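Local coordinates for putative uncharacterized protein (Dictyostelium purpureum, PDB 4R12) that probably serves as the nicastrin subunit of gamma-secretase, the complex that cleaves integral membrane proteins such as Notch receptors within the membrane, at residues A[172-177]-A[577-582]. Sequence-based numbering, arbitrary orientation.
Sequences ELDSFM and WDYTAL
Asp174 and Ala581 face each other as an antiparallel hydrogen-bonded pair: Asp174 N donates to Ala581 O over 2.8 Å, almost straight at 171°, and Ala581 N returns a bond of 2.9 Å to Asp174 O. The same carbonyl of Asp174 also receives a CA-H...O contact from Thr580 CA at 3.2 Å. At the neighbouring non-hydrogen-bonded pair the two leucines lie side by side, Leu173 CD1 meeting Leu582 CD1 at 3.7 Å; this is the tight, buried face, where both rest on strand 143-146 through Phe144 and Ile146. Across the strands Asp174 and Ala581 share the other face, where the Tyr579 ring leans obliquely against Asp174 CB. With CG anti to the carbonyl carbon (chi1 -56°), the Asp174 carboxylate is brought beside the phenol, OD2 lying 3.6 Å from Tyr579 OH, and OD2 also forms a weak, long ion pair with Lys583. An alanine here would keep the backbone ladder but would probably leave the Tyr579 hydroxyl without its carboxylate neighbour and Lys583 without this distant charge. Beyond Thr580 the chains bow apart around Phe176, and on this looser side, beside the exposed Phe176 and Asp578, water takes over from direct pairing: one molecule links Phe176 N to Tyr579 O, another Phe176 O to Asp578 N. Where the backbones draw together again, bent Met177 sets SD 3.5 Å from Trp577 CE3, an oblique Met-aromatic contact alongside strand 21-29. The whole is a short antiparallel ladder continued by water bridges, by which strand 581-586, near the end of the ectodomain, is added beside strand 169-174 of the nicastrin small lobe.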
loop_
_atom_site.group_PDB
_atom_site.type_symbol
_atom_site.label_atom_id
_atom_site.label_comp_id
_atom_site.label_asym_id
_atom_site.label_seq_id
_atom_site.Cartn_x
_atom_site.Cartn_y
_atom_site.Cartn_z
ATOM N N GLU A 172 -19.800 18.715 13.557
ATOM C CA GLU A 172 -20.406 18.262 12.316
ATOM C C GLU A 172 -19.368 17.576 11.443
ATOM O O GLU A 172 -18.274 18.099 11.226
ATOM C CB GLU A 172 -21.055 19.424 11.552
ATOM C CG GLU A 172 -21.470 19.059 10.132
ATOM C CD GLU A 172 -22.234 20.169 9.433
ATOM O OE1 GLU A 172 -22.972 20.903 10.116
ATOM O OE2 GLU A 172 -22.095 20.309 8.200
ATOM N N LEU A 173 -19.733 16.399 10.946
ATOM C CA LEU A 173 -18.896 15.622 10.047
ATOM C C LEU A 173 -19.501 15.572 8.637
ATOM O O LEU A 173 -20.593 15.030 8.432
ATOM C CB LEU A 173 -18.710 14.192 10.592
ATOM C CG LEU A 173 -17.823 13.914 11.814
ATOM C CD1 LEU A 173 -18.298 14.632 13.075
ATOM C CD2 LEU A 173 -17.717 12.401 12.071
ATOM N N ASP A 174 -18.785 16.135 7.672
ATOM C CA ASP A 174 -19.178 16.108 6.264
ATOM C C ASP A 174 -18.306 15.139 5.473
ATOM O O ASP A 174 -17.101 15.362 5.322
ATOM C CB ASP A 174 -19.062 17.501 5.632
ATOM C CG ASP A 174 -19.854 18.547 6.372
ATOM O OD1 ASP A 174 -21.024 18.280 6.705
ATOM O OD2 ASP A 174 -19.305 19.643 6.619
ATOM N N SER A 175 -18.913 14.071 4.972
ATOM C CA SER A 175 -18.219 13.136 4.099
ATOM C C SER A 175 -19.238 12.376 3.277
ATOM O O SER A 175 -19.385 11.164 3.414
ATOM C CB SER A 175 -17.334 12.173 4.906
ATOM O OG SER A 175 -18.106 11.353 5.771
ATOM N N PHE A 176 -19.957 13.100 2.420
ATOM C CA PHE A 176 -20.996 12.489 1.611
ATOM C C PHE A 176 -20.425 11.704 0.443
ATOM O O PHE A 176 -19.764 12.270 -0.423
ATOM C CB PHE A 176 -21.979 13.524 1.064
ATOM C CG PHE A 176 -23.046 12.910 0.200
ATOM C CD1 PHE A 176 -24.046 12.134 0.770
ATOM C CD2 PHE A 176 -23.027 13.069 -1.177
ATOM C CE1 PHE A 176 -25.019 11.541 -0.017
ATOM C CE2 PHE A 176 -24.007 12.480 -1.977
ATOM C CZ PHE A 176 -24.999 11.716 -1.394
ATOM N N MET A 177 -20.708 10.403 0.429
ATOM C CA MET A 177 -20.230 9.500 -0.608
ATOM C C MET A 177 -21.295 9.309 -1.676
ATOM O O MET A 177 -22.377 8.798 -1.399
ATOM C CB MET A 177 -19.830 8.149 0.003
ATOM C CG MET A 177 -18.730 8.261 1.063
ATOM S SD MET A 177 -17.121 8.664 0.346
ATOM C CE MET A 177 -16.525 9.878 1.527
ATOM N N TRP A 577 -16.394 11.581 -4.167
ATOM C CA TRP A 577 -16.931 12.560 -3.228
ATOM C C TRP A 577 -16.456 13.974 -3.559
ATOM O O TRP A 577 -15.391 14.161 -4.163
ATOM C CB TRP A 577 -16.554 12.194 -1.792
ATOM C CG TRP A 577 -15.081 12.224 -1.494
ATOM C CD1 TRP A 577 -14.314 13.333 -1.239
ATOM C CD2 TRP A 577 -14.205 11.096 -1.385
ATOM N NE1 TRP A 577 -13.013 12.954 -0.990
ATOM C CE2 TRP A 577 -12.921 11.590 -1.075
ATOM C CE3 TRP A 577 -14.379 9.717 -1.528
ATOM C CZ2 TRP A 577 -11.818 10.752 -0.903
ATOM C CZ3 TRP A 577 -13.279 8.886 -1.357
ATOM C CH2 TRP A 577 -12.015 9.410 -1.048
ATOM N N ASP A 578 -17.251 14.963 -3.160
ATOM C CA ASP A 578 -16.925 16.368 -3.434
ATOM C C ASP A 578 -15.922 16.917 -2.437
ATOM O O ASP A 578 -14.890 17.471 -2.825
ATOM C CB ASP A 578 -18.192 17.233 -3.427
ATOM C CG ASP A 578 -19.009 17.076 -4.695
ATOM O OD1 ASP A 578 -18.545 16.365 -5.618
ATOM O OD2 ASP A 578 -20.109 17.671 -4.778
ATOM N N TYR A 579 -16.224 16.770 -1.150
ATOM C CA TYR A 579 -15.343 17.293 -0.107
ATOM C C TYR A 579 -15.576 16.625 1.245
ATOM O O TYR A 579 -16.638 16.048 1.507
ATOM C CB TYR A 579 -15.529 18.804 0.045
ATOM C CG TYR A 579 -16.739 19.169 0.870
ATOM C CD1 TYR A 579 -18.013 19.066 0.340
ATOM C CD2 TYR A 579 -16.606 19.602 2.186
ATOM C CE1 TYR A 579 -19.126 19.388 1.088
ATOM C CE2 TYR A 579 -17.712 19.926 2.946
ATOM C CZ TYR A 579 -18.973 19.816 2.391
ATOM O OH TYR A 579 -20.091 20.136 3.134
ATOM N N THR A 580 -14.569 16.732 2.104
ATOM C CA THR A 580 -14.614 16.186 3.451
ATOM C C THR A 580 -14.283 17.278 4.467
ATOM O O THR A 580 -13.334 18.038 4.263
ATOM C CB THR A 580 -13.632 15.005 3.587
ATOM O OG1 THR A 580 -14.280 13.798 3.165
ATOM C CG2 THR A 580 -13.148 14.858 5.024
ATOM N N ALA A 581 -15.058 17.374 5.549
ATOM C CA ALA A 581 -14.789 18.396 6.563
ATOM C C ALA A 581 -15.284 18.026 7.960
ATOM O O ALA A 581 -16.296 17.337 8.133
ATOM C CB ALA A 581 -15.398 19.730 6.141
ATOM N N LEU A 582 -14.552 18.512 8.958
ATOM C CA LEU A 582 -14.898 18.317 10.355
ATOM C C LEU A 582 -14.919 19.670 11.056
ATOM O O LEU A 582 -13.920 20.395 11.070
ATOM C CB LEU A 582 -13.903 17.360 11.023
ATOM C CG LEU A 582 -14.006 17.021 12.512
ATOM C CD1 LEU A 582 -15.437 16.995 13.010
ATOM C CD2 LEU A 582 -13.371 15.654 12.735
HETATM O O HOH W 1 -19.319 15.946 2.045
HETATM O O HOH W 2 -19.611 14.402 -1.847
#